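Local coordinates for protein NADH-rubredoxin oxidoreductase (Clostridium acetobutylicum, PDB 3KLJ) that catalyses the NADH-dependent reduction of rubredoxin through one bound FAD, passing electrons from NADH into a chain that scavenges dioxygen in an obligate anaerobe, at residues Lys11-Gly16 / Glu106-Ala111; Pro49-Ile54 / Phe128-Tyr133; Leu182-Asp187 / Asp319-Lys324. All blocks are in the same frame, centred on the assembly; numbering follows the deposited sequence.

Contact 1 (Lys11-Gly16 / Glu106-Ala111); sequences KILILG and EKLIIA. With FAD (flavin-adenine dinucleotide), chain B.
Strands 12-15 and 107-110 are neighbours in the parallel sheet of the Rossmann-type FAD-binding domain, where strand 12-15 and helix 19-28 begin a βαβ unit and Gly16, between them, opens a GxGxxG sequence of the kind found at such turns. The pairing runs in register from Ile12 with Lys107 to Leu15 with Ile110, the strand axes 19° apart. Alternate residues of each strand supply its bonds: Leu13 N to Lys107 O (2.9 Å), Ile109 N to Leu13 O (2.8 Å) and Leu15 N to Ile109 O, all nearly straight. Ala111 N to Leu15 O (2.7 Å) closes the ladder, less straight at 152°. At the start, Lys11 O is gripped twice, head-on by Lys107 N at 2.8 Å and obliquely by Glu106 N. Beside it the bent Lys11 chain lies along Glu106, pointing the same way; one of its two conformers brings NZ into a long salt bridge of 3.8 Å to Glu106 OE2. On one face of the sheet, Ile12 CG2 meets Ile109 CD1; on the other, Leu13 CD1 rests against Leu108 CD1 (3.7 Å), the two leucines side by side. Leu108 CG stands anti to the backbone N (chi1 -180°), which brings CD1 back over the Leu13 carbonyl. At the far end, Leu15 CD2 touches the adenine at N1A (3.4 Å), while Gly16, at positive phi, lets the ribose come close, CA to O4B 3.2 Å. Strand 35-38 hydrogen-bonds to the other side of strand 12-15, helix 19-28 covers the Ile12, Ile14 and Ile109 face, and strand 260-262 flanks strand 107-110.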
# COMPACT_ATOMS: atom_id res chain seq x y z
N LYS A 11 13.28 22.59 14.09
CA LYS A 11 13.13 21.66 15.21
C LYS A 11 12.79 20.27 14.67
O LYS A 11 13.57 19.31 14.83
CB LYS A 11 12.04 22.14 16.18
CG LYS A 11 12.49 23.08 17.31
CD LYS A 11 12.86 24.46 16.81
CE LYS A 11 12.49 25.54 17.83
NZ LYS A 11 13.02 25.24 19.19
N ILE A 12 11.64 20.17 14.01
CA ILE A 12 11.16 18.91 13.44
C ILE A 12 11.28 18.92 11.92
O ILE A 12 10.63 19.73 11.24
CB ILE A 12 9.71 18.59 13.85
CG1 ILE A 12 9.55 18.69 15.37
CG2 ILE A 12 9.27 17.23 13.29
CD1 ILE A 12 8.30 18.07 15.88
N LEU A 13 12.13 18.03 11.42
CA LEU A 13 12.28 17.80 9.99
C LEU A 13 11.52 16.55 9.61
O LEU A 13 11.75 15.48 10.17
CB LEU A 13 13.75 17.61 9.62
CG LEU A 13 14.28 18.30 8.37
CD1 LEU A 13 15.36 17.46 7.67
CD2 LEU A 13 13.17 18.71 7.40
N ILE A 14 10.62 16.70 8.64
CA ILE A 14 9.84 15.58 8.13
C ILE A 14 10.27 15.28 6.69
O ILE A 14 10.10 16.10 5.78
CB ILE A 14 8.32 15.86 8.23
CG1 ILE A 14 7.91 15.97 9.70
CG2 ILE A 14 7.51 14.78 7.53
CD1 ILE A 14 6.50 16.45 9.90
N LEU A 15 10.84 14.09 6.52
CA LEU A 15 11.36 13.64 5.24
C LEU A 15 10.30 12.83 4.49
O LEU A 15 10.09 11.63 4.76
CB LEU A 15 12.64 12.82 5.47
CG LEU A 15 13.68 12.71 4.37
CD1 LEU A 15 15.03 12.18 4.92
CD2 LEU A 15 13.18 11.85 3.21
N GLY A 16 9.63 13.49 3.55
CA GLY A 16 8.54 12.93 2.77
C GLY A 16 7.20 13.54 3.19
O GLY A 16 6.89 13.59 4.38
N GLU A 106 16.55 19.11 14.82
CA GLU A 106 16.70 18.60 16.19
C GLU A 106 16.13 17.18 16.22
O GLU A 106 16.71 16.27 16.83
CB GLU A 106 15.99 19.50 17.21
CG GLU A 106 16.40 20.98 17.15
CD GLU A 106 15.83 21.80 18.31
OE1 GLU A 106 15.17 21.21 19.19
OE2 GLU A 106 16.04 23.04 18.33
N LYS A 107 14.98 16.99 15.57
CA LYS A 107 14.41 15.66 15.35
C LYS A 107 14.06 15.43 13.89
O LYS A 107 13.58 16.34 13.20
CB LYS A 107 13.17 15.46 16.22
CG LYS A 107 13.48 14.76 17.52
CD LYS A 107 13.40 15.68 18.70
CE LYS A 107 13.62 14.86 19.96
NZ LYS A 107 13.50 15.73 21.16
N LEU A 108 14.32 14.21 13.42
CA LEU A 108 14.07 13.82 12.04
C LEU A 108 13.01 12.72 11.99
O LEU A 108 13.15 11.68 12.66
CB LEU A 108 15.36 13.35 11.36
CG LEU A 108 15.28 12.90 9.89
CD1 LEU A 108 14.89 14.05 8.97
CD2 LEU A 108 16.58 12.26 9.40
N ILE A 109 11.96 12.94 11.21
CA ILE A 109 10.95 11.91 11.00
C ILE A 109 11.02 11.46 9.55
O ILE A 109 10.75 12.26 8.64
CB ILE A 109 9.55 12.43 11.34
CG1 ILE A 109 9.48 12.86 12.82
CG2 ILE A 109 8.48 11.38 11.00
CD1 ILE A 109 8.16 13.53 13.20
N ILE A 110 11.39 10.20 9.33
CA ILE A 110 11.47 9.65 7.97
C ILE A 110 10.14 9.02 7.55
O ILE A 110 9.69 8.01 8.12
CB ILE A 110 12.62 8.60 7.84
CG1 ILE A 110 13.96 9.21 8.23
CG2 ILE A 110 12.67 8.04 6.41
CD1 ILE A 110 15.10 8.18 8.43
N ALA A 111 9.52 9.63 6.54
CA ALA A 111 8.20 9.23 6.07
C ALA A 111 8.20 9.17 4.53
O ALA A 111 7.33 9.72 3.87
CB ALA A 111 7.15 10.21 6.60
PA FAD B . 3.76 7.87 0.54
O1A FAD B . 4.48 7.11 -0.54
O2A FAD B . 2.28 8.01 0.27
O5B FAD B . 4.42 9.31 0.72
C5B FAD B . 5.82 9.46 0.84
C4B FAD B . 6.25 10.76 0.16
O4B FAD B . 7.64 10.98 0.38
C3B FAD B . 6.05 10.69 -1.35
O3B FAD B . 5.33 11.83 -1.78
C2B FAD B . 7.45 10.67 -1.94
O2B FAD B . 7.55 11.39 -3.14
C1B FAD B . 8.27 11.34 -0.84
N9A FAD B . 9.69 10.95 -0.84
C8A FAD B . 10.23 9.73 -1.16
N7A FAD B . 11.57 9.81 -1.03
C5A FAD B . 11.91 11.05 -0.62
C6A FAD B . 13.13 11.65 -0.35
N6A FAD B . 14.27 11.06 -0.73
N1A FAD B . 13.15 12.98 0.05
C2A FAD B . 11.98 13.70 0.17
N3A FAD B . 10.77 13.09 -0.11
C4A FAD B . 10.73 11.78 -0.50
N1 FAD B . -3.56 1.59 1.02
C2 FAD B . -4.67 1.09 1.67
O2 FAD B . -4.62 0.90 2.88
N3 FAD B . -5.83 0.81 0.99
C4 FAD B . -5.89 1.02 -0.37
O4 FAD B . -6.94 0.75 -0.96
C4X FAD B . -4.78 1.52 -1.05
N5 FAD B . -4.82 1.76 -2.42
C5X FAD B . -3.71 2.26 -3.08
C6 FAD B . -3.76 2.49 -4.46
C7 FAD B . -2.64 3.01 -5.12
C7M FAD B . -2.68 3.26 -6.60
C8 FAD B . -1.47 3.29 -4.40
C8M FAD B . -0.24 3.84 -5.08
C9 FAD B . -1.43 3.05 -3.03
C9A FAD B . -2.55 2.55 -2.37
N10 FAD B . -2.50 2.32 -0.99
C10 FAD B . -3.61 1.81 -0.34
C1' FAD B . -1.25 2.60 -0.23
C2' FAD B . -1.28 3.94 0.48
O2' FAD B . -1.33 4.96 -0.49
C3' FAD B . -0.01 4.04 1.30
O3' FAD B . -0.04 3.08 2.34
C4' FAD B . 0.19 5.41 1.93
O4' FAD B . 0.18 6.42 0.92
C5' FAD B . 1.55 5.42 2.62
O5' FAD B . 1.80 6.75 3.02
P FAD B . 3.29 7.21 3.31
O1P FAD B . 3.26 8.66 3.77
O2P FAD B . 3.98 6.26 4.26
O3P FAD B . 4.07 7.07 1.90

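Contact 2 (Pro49-Ile54 / Phe128-Tyr133); sequences PRLNEI and FSLYSY. With FAD (flavin-adenine dinucleotide), chain B.
The first turn of helix 51-56 faces an irregular stretch that leads into helix 133-146, with no backbone hydrogen bond between them and the closest CA pair, Leu51 and Tyr133, 6.6 Å apart. Leu51 carries the contact. Its CG lies anti to the carbonyl carbon (chi1 -78°), and the two methyls divide the work: CD2 rests on Tyr133 CA at 3.6 Å, while CD1 lies 3.0 Å from Tyr131 O, very short for methyl and oxygen, so uncertain in detail. One turn on, Ile54 crosses the Tyr133 side chain at about a right angle, its CG2 3.7 Å from Tyr133 CE1 and its CD1 at the edge of the ring, which Tyr43 meets edge-to-face. Leu130 reaches back with CD1 to Leu51 CB and CD2 to Asn52 OD1 (3.6 Å in the conformer given). It also touches the flavin methyl C7M, and Pro49 CB lies 3.5 Å from flavin N5. Tyr131 turns to the FAD pyrophosphate, where OH donates a short bond to O1A (2.5 Å) in the ring plane; Ser114 N also bonds to this hydroxyl. Arg48, which also binds FAD, bonds to Tyr131 O. Helix 133-146 backs Leu130, and helix 156-168 packs on Asn52 and Leu130.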
# COMPACT_ATOMS: atom_id res chain seq x y z
N PRO A 49 -4.47 6.52 -2.12
CA PRO A 49 -5.36 5.46 -2.61
C PRO A 49 -6.47 5.89 -3.56
O PRO A 49 -7.10 5.03 -4.19
CB PRO A 49 -5.96 4.87 -1.31
CG PRO A 49 -4.88 5.11 -0.28
CD PRO A 49 -4.35 6.49 -0.65
N ARG A 50 -6.71 7.20 -3.70
CA ARG A 50 -7.77 7.66 -4.60
C ARG A 50 -7.26 7.99 -6.00
O ARG A 50 -8.00 8.52 -6.81
CB ARG A 50 -8.54 8.85 -4.01
CG ARG A 50 -8.90 8.68 -2.56
CD ARG A 50 -10.30 9.07 -2.24
NE ARG A 50 -10.50 10.50 -2.18
CZ ARG A 50 -11.27 11.20 -3.01
NH1 ARG A 50 -11.94 10.61 -3.99
NH2 ARG A 50 -11.38 12.51 -2.86
N LEU A 51 -6.00 7.64 -6.29
CA LEU A 51 -5.42 7.86 -7.61
C LEU A 51 -6.24 7.21 -8.73
O LEU A 51 -6.32 7.74 -9.84
CB LEU A 51 -3.94 7.42 -7.66
CG LEU A 51 -2.94 8.39 -7.01
CD1 LEU A 51 -1.54 7.78 -6.97
CD2 LEU A 51 -2.91 9.75 -7.71
N ASN A 52 -6.88 6.08 -8.42
CA ASN A 52 -7.76 5.42 -9.38
C ASN A 52 -8.92 6.31 -9.81
O ASN A 52 -9.43 6.18 -10.92
CB ASN A 52 -8.24 4.07 -8.84
CG ASN A 52 -7.20 2.98 -8.98
OD1 ASN A 52 -6.57 2.85 -10.03
ND2 ASN A 52 -7.01 2.19 -7.92
N GLU A 53 -9.33 7.24 -8.94
CA GLU A 53 -10.42 8.18 -9.24
C GLU A 53 -10.00 9.31 -10.17
O GLU A 53 -10.84 9.89 -10.88
CB GLU A 53 -11.02 8.74 -7.96
CG GLU A 53 -11.62 7.69 -7.05
CD GLU A 53 -12.33 8.28 -5.86
OE1 GLU A 53 -13.22 9.14 -6.05
OE2 GLU A 53 -11.99 7.89 -4.72
N ILE A 54 -8.71 9.64 -10.16
CA ILE A 54 -8.14 10.58 -11.11
C ILE A 54 -8.37 10.02 -12.52
O ILE A 54 -8.77 10.73 -13.44
CB ILE A 54 -6.61 10.81 -10.85
CG1 ILE A 54 -6.35 11.28 -9.40
CG2 ILE A 54 -6.00 11.76 -11.88
CD1 ILE A 54 -7.11 12.52 -8.97
N PHE A 128 4.69 1.72 -17.69
CA PHE A 128 4.15 2.63 -16.71
C PHE A 128 3.89 1.88 -15.41
O PHE A 128 3.70 0.65 -15.41
CB PHE A 128 2.84 3.25 -17.21
CG PHE A 128 3.02 4.08 -18.45
CD1 PHE A 128 2.88 3.52 -19.71
CD2 PHE A 128 3.35 5.43 -18.36
CE1 PHE A 128 3.06 4.29 -20.86
CE2 PHE A 128 3.54 6.21 -19.50
CZ PHE A 128 3.39 5.64 -20.75
N SER A 129 3.90 2.61 -14.31
CA SER A 129 3.28 2.13 -13.09
C SER A 129 2.55 3.25 -12.40
O SER A 129 2.80 4.42 -12.66
CB SER A 129 4.28 1.46 -12.14
OG SER A 129 5.57 1.99 -12.27
N LEU A 130 1.62 2.87 -11.53
CA LEU A 130 0.81 3.83 -10.83
C LEU A 130 1.28 3.91 -9.38
O LEU A 130 1.00 3.01 -8.58
CB LEU A 130 -0.67 3.44 -10.91
CG LEU A 130 -1.68 4.32 -10.18
CD1 LEU A 130 -1.61 5.76 -10.70
CD2 LEU A 130 -3.09 3.75 -10.34
N TYR A 131 2.01 4.97 -9.07
CA TYR A 131 2.35 5.29 -7.70
C TYR A 131 1.93 6.72 -7.36
O TYR A 131 1.29 6.95 -6.34
CB TYR A 131 3.85 5.09 -7.39
CG TYR A 131 4.07 5.04 -5.89
CD1 TYR A 131 3.85 3.86 -5.18
CD2 TYR A 131 4.42 6.19 -5.18
CE1 TYR A 131 3.99 3.81 -3.81
CE2 TYR A 131 4.57 6.15 -3.80
CZ TYR A 131 4.35 4.95 -3.12
OH TYR A 131 4.50 4.87 -1.75
N SER A 132 2.27 7.65 -8.25
CA SER A 132 2.13 9.08 -8.00
C SER A 132 1.01 9.72 -8.81
O SER A 132 0.51 9.13 -9.77
CB SER A 132 3.43 9.79 -8.33
OG SER A 132 3.64 9.76 -9.72
N TYR A 133 0.64 10.95 -8.45
CA TYR A 133 -0.34 11.70 -9.24
C TYR A 133 0.13 11.90 -10.68
O TYR A 133 -0.66 11.77 -11.61
CB TYR A 133 -0.67 13.04 -8.58
CG TYR A 133 -1.64 13.88 -9.38
CD1 TYR A 133 -3.00 13.57 -9.42
CD2 TYR A 133 -1.19 14.99 -10.12
CE1 TYR A 133 -3.90 14.34 -10.16
CE2 TYR A 133 -2.09 15.77 -10.87
CZ TYR A 133 -3.44 15.43 -10.88
OH TYR A 133 -4.33 16.19 -11.61
PA FAD B . 3.76 7.87 0.54
O1A FAD B . 4.48 7.11 -0.54
O2A FAD B . 2.28 8.01 0.27
O5B FAD B . 4.42 9.31 0.72
C5B FAD B . 5.82 9.46 0.84
C4B FAD B . 6.25 10.76 0.16
O4B FAD B . 7.64 10.98 0.38
C3B FAD B . 6.05 10.69 -1.35
O3B FAD B . 5.33 11.83 -1.78
C2B FAD B . 7.45 10.67 -1.94
O2B FAD B . 7.55 11.39 -3.14
C1B FAD B . 8.27 11.34 -0.84
N9A FAD B . 9.69 10.95 -0.84
C8A FAD B . 10.23 9.73 -1.16
N7A FAD B . 11.57 9.81 -1.03
C5A FAD B . 11.91 11.05 -0.62
C6A FAD B . 13.13 11.65 -0.35
N6A FAD B . 14.27 11.06 -0.73
N1A FAD B . 13.15 12.98 0.05
C2A FAD B . 11.98 13.70 0.17
N3A FAD B . 10.77 13.09 -0.11
C4A FAD B . 10.73 11.78 -0.50
N1 FAD B . -3.56 1.59 1.02
C2 FAD B . -4.67 1.09 1.67
O2 FAD B . -4.62 0.90 2.88
N3 FAD B . -5.83 0.81 0.99
C4 FAD B . -5.89 1.02 -0.37
O4 FAD B . -6.94 0.75 -0.96
C4X FAD B . -4.78 1.52 -1.05
N5 FAD B . -4.82 1.76 -2.42
C5X FAD B . -3.71 2.26 -3.08
C6 FAD B . -3.76 2.49 -4.46
C7 FAD B . -2.64 3.01 -5.12
C7M FAD B . -2.68 3.26 -6.60
C8 FAD B . -1.47 3.29 -4.40
C8M FAD B . -0.24 3.84 -5.08
C9 FAD B . -1.43 3.05 -3.03
C9A FAD B . -2.55 2.55 -2.37
N10 FAD B . -2.50 2.32 -0.99
C10 FAD B . -3.61 1.81 -0.34
C1' FAD B . -1.25 2.60 -0.23
C2' FAD B . -1.28 3.94 0.48
O2' FAD B . -1.33 4.96 -0.49
C3' FAD B . -0.01 4.04 1.30
O3' FAD B . -0.04 3.08 2.34
C4' FAD B . 0.19 5.41 1.93
O4' FAD B . 0.18 6.42 0.92
C5' FAD B . 1.55 5.42 2.62
O5' FAD B . 1.80 6.75 3.02
P FAD B . 3.29 7.21 3.31
O1P FAD B . 3.26 8.66 3.77
O2P FAD B . 3.98 6.26 4.26
O3P FAD B . 4.07 7.07 1.90

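Contact 3 (Leu182-Asp187 / Asp319-Lys324); sequences LERQLD and DIENNK
Glu321 runs over the carbonyl of Glu183, CG 3.3 Å from Glu183 O, on an extended chain with CG anti to the backbone N (chi1 -170°). In the conformer given (Arg184 has a second one), Arg184 NH1 makes a salt bridge to Glu321 OE2 at 3.0 Å; the guanidinium and carboxylate planes stand 86° apart, so a single nitrogen and a single oxygen make the bond. Glu321 OE1 touches Glu183 CG at 3.6 Å. Glu183 lies alongside, pointing the same way, and its OE2 comes within 4.4 Å of Glu321 OE1; the like charges probably repel, and Arg184, where it takes this conformer, would probably offset part of that cost. Beside them Ile320 turns inward. Its CG2 lies on the peptide between Leu186 and Asp187, 3.6 Å from Leu186 C, and CG1 faces Gln185 O. A water joins the backbones, donating to Arg184 O (2.5 Å) and accepting from Glu321 N (2.7 Å). The contact joins two loops of different domains: 182-187 leads into helix 188-199 of the NADH-binding domain, and 319-324 links two strands of the C-terminal antiparallel sheet. Each loop is shaped from within. Leu182 O takes the amides of both Gln185 and Leu186, and Ile320 to Asn323 form a type I turn, spanned by a bond from Asn323 ND2 back to Asp319 O, the residue before it. Further out, Asp187 caps helix 188-199 through Gly190 N while its carboxylate binds Tyr337 and Arg330 of the C-terminal sheet; Ser316 bonds to Gln185 O, and Ala349 packs on Ile320.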
# COMPACT_ATOMS: atom_id res chain seq x y z
N LEU A 182 -4.19 -12.98 -7.31
CA LEU A 182 -4.28 -12.70 -5.88
C LEU A 182 -3.75 -13.85 -5.02
O LEU A 182 -4.33 -14.19 -3.99
CB LEU A 182 -5.72 -12.36 -5.49
CG LEU A 182 -5.94 -11.02 -4.79
CD1 LEU A 182 -5.70 -9.91 -5.81
CD2 LEU A 182 -7.35 -10.94 -4.20
N GLU A 183 -2.62 -14.42 -5.44
CA GLU A 183 -2.10 -15.65 -4.84
C GLU A 183 -1.60 -15.48 -3.40
O GLU A 183 -1.32 -16.46 -2.71
CB GLU A 183 -1.01 -16.26 -5.72
CG GLU A 183 0.38 -15.68 -5.50
CD GLU A 183 0.65 -14.40 -6.28
OE1 GLU A 183 -0.31 -13.79 -6.82
OE2 GLU A 183 1.84 -14.01 -6.36
N ARG A 184 -1.47 -14.23 -2.95
CA ARG A 184 -1.06 -13.94 -1.58
C ARG A 184 -2.26 -13.90 -0.64
O ARG A 184 -2.10 -14.02 0.57
CB ARG A 184 -0.33 -12.59 -1.49
CG ARG A 184 0.80 -12.39 -2.50
CD ARG A 184 1.29 -10.95 -2.45
NE ARG A 184 2.40 -10.77 -1.53
CZ ARG A 184 3.26 -11.72 -1.21
NH1 ARG A 184 3.15 -12.93 -1.74
NH2 ARG A 184 4.25 -11.47 -0.36
N GLN A 185 -3.45 -13.72 -1.20
CA GLN A 185 -4.66 -13.55 -0.39
C GLN A 185 -5.65 -14.70 -0.52
O GLN A 185 -6.50 -14.90 0.35
CB GLN A 185 -5.36 -12.23 -0.75
CG GLN A 185 -4.83 -11.03 0.04
CD GLN A 185 -3.86 -10.19 -0.73
OE1 GLN A 185 -3.88 -10.16 -1.97
NE2 GLN A 185 -3.01 -9.47 -0.02
N LEU A 186 -5.53 -15.44 -1.62
CA LEU A 186 -6.48 -16.48 -1.97
C LEU A 186 -5.77 -17.80 -2.26
O LEU A 186 -4.63 -17.79 -2.76
CB LEU A 186 -7.25 -16.05 -3.23
CG LEU A 186 -8.66 -15.44 -3.18
CD1 LEU A 186 -9.19 -15.17 -1.76
CD2 LEU A 186 -8.81 -14.24 -4.10
N ASP A 187 -6.42 -18.92 -1.97
CA ASP A 187 -5.97 -20.20 -2.52
C ASP A 187 -6.30 -20.28 -4.00
O ASP A 187 -6.88 -19.33 -4.56
CB ASP A 187 -6.51 -21.42 -1.72
CG ASP A 187 -8.04 -21.56 -1.77
OD1 ASP A 187 -8.51 -22.70 -1.55
OD2 ASP A 187 -8.77 -20.57 -2.02
N ASP A 319 -1.54 -16.46 6.87
CA ASP A 319 -0.72 -16.97 5.77
C ASP A 319 -1.48 -17.97 4.90
O ASP A 319 -1.40 -19.18 5.12
CB ASP A 319 0.57 -17.59 6.34
CG ASP A 319 1.46 -18.20 5.26
OD1 ASP A 319 1.63 -17.58 4.19
OD2 ASP A 319 2.00 -19.30 5.50
N ILE A 320 -2.21 -17.46 3.92
CA ILE A 320 -2.93 -18.30 2.95
C ILE A 320 -1.98 -18.96 1.95
O ILE A 320 -2.11 -20.15 1.66
CB ILE A 320 -4.02 -17.49 2.17
CG1 ILE A 320 -5.10 -16.94 3.10
CG2 ILE A 320 -4.66 -18.34 1.08
CD1 ILE A 320 -6.18 -17.96 3.51
N GLU A 321 -1.02 -18.20 1.43
CA GLU A 321 -0.19 -18.66 0.31
C GLU A 321 0.61 -19.94 0.58
O GLU A 321 0.63 -20.85 -0.26
CB GLU A 321 0.73 -17.54 -0.19
CG GLU A 321 1.44 -17.88 -1.50
CD GLU A 321 2.38 -16.78 -1.98
OE1 GLU A 321 2.81 -16.85 -3.15
OE2 GLU A 321 2.69 -15.85 -1.19
N ASN A 322 1.26 -20.02 1.73
CA ASN A 322 2.11 -21.17 2.05
C ASN A 322 1.60 -22.00 3.23
O ASN A 322 2.37 -22.72 3.88
CB ASN A 322 3.55 -20.70 2.31
CG ASN A 322 4.14 -19.93 1.15
OD1 ASN A 322 4.79 -18.90 1.35
ND2 ASN A 322 3.94 -20.43 -0.07
N ASN A 323 0.31 -21.90 3.51
CA ASN A 323 -0.26 -22.60 4.66
C ASN A 323 -0.15 -24.11 4.54
O ASN A 323 -0.44 -24.68 3.48
CB ASN A 323 -1.71 -22.19 4.89
CG ASN A 323 -2.11 -22.28 6.35
OD1 ASN A 323 -2.26 -23.38 6.90
ND2 ASN A 323 -2.29 -21.13 6.99
N LYS A 324 0.31 -24.74 5.62
CA LYS A 324 0.28 -26.19 5.76
C LYS A 324 -0.72 -26.52 6.87
O LYS A 324 -0.33 -26.72 8.03
CB LYS A 324 1.67 -26.74 6.09
CG LYS A 324 2.68 -26.62 4.95
CD LYS A 324 2.44 -27.64 3.83
CE LYS A 324 3.08 -28.99 4.15
NZ LYS A 324 3.27 -29.83 2.93
O HOH W 1 -0.85 -15.56 2.10

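From the N terminus, the chain lays down strand 12-15, passes 49-54, and returns at 106-111 to close contact 1; contact 2 closes at 128-133, after the chain has crossed into the NADH-binding domain. The two contacts therefore cross: 49-54 lies in the loop of contact 1, and 106-111 in the loop of contact 2. FAD touches both, its adenosine at contact 1, its flavin and pyrophosphate at contact 2. Contact 3 follows in series, its loop from 182-187 to 319-324 spanning the return to the FAD-binding domain. Contact 1 joins two neighbouring strands within the FAD-binding domain, contact 2 ties that domain to the NADH-binding domain, and contact 3 ties the latter to the C-terminal domain.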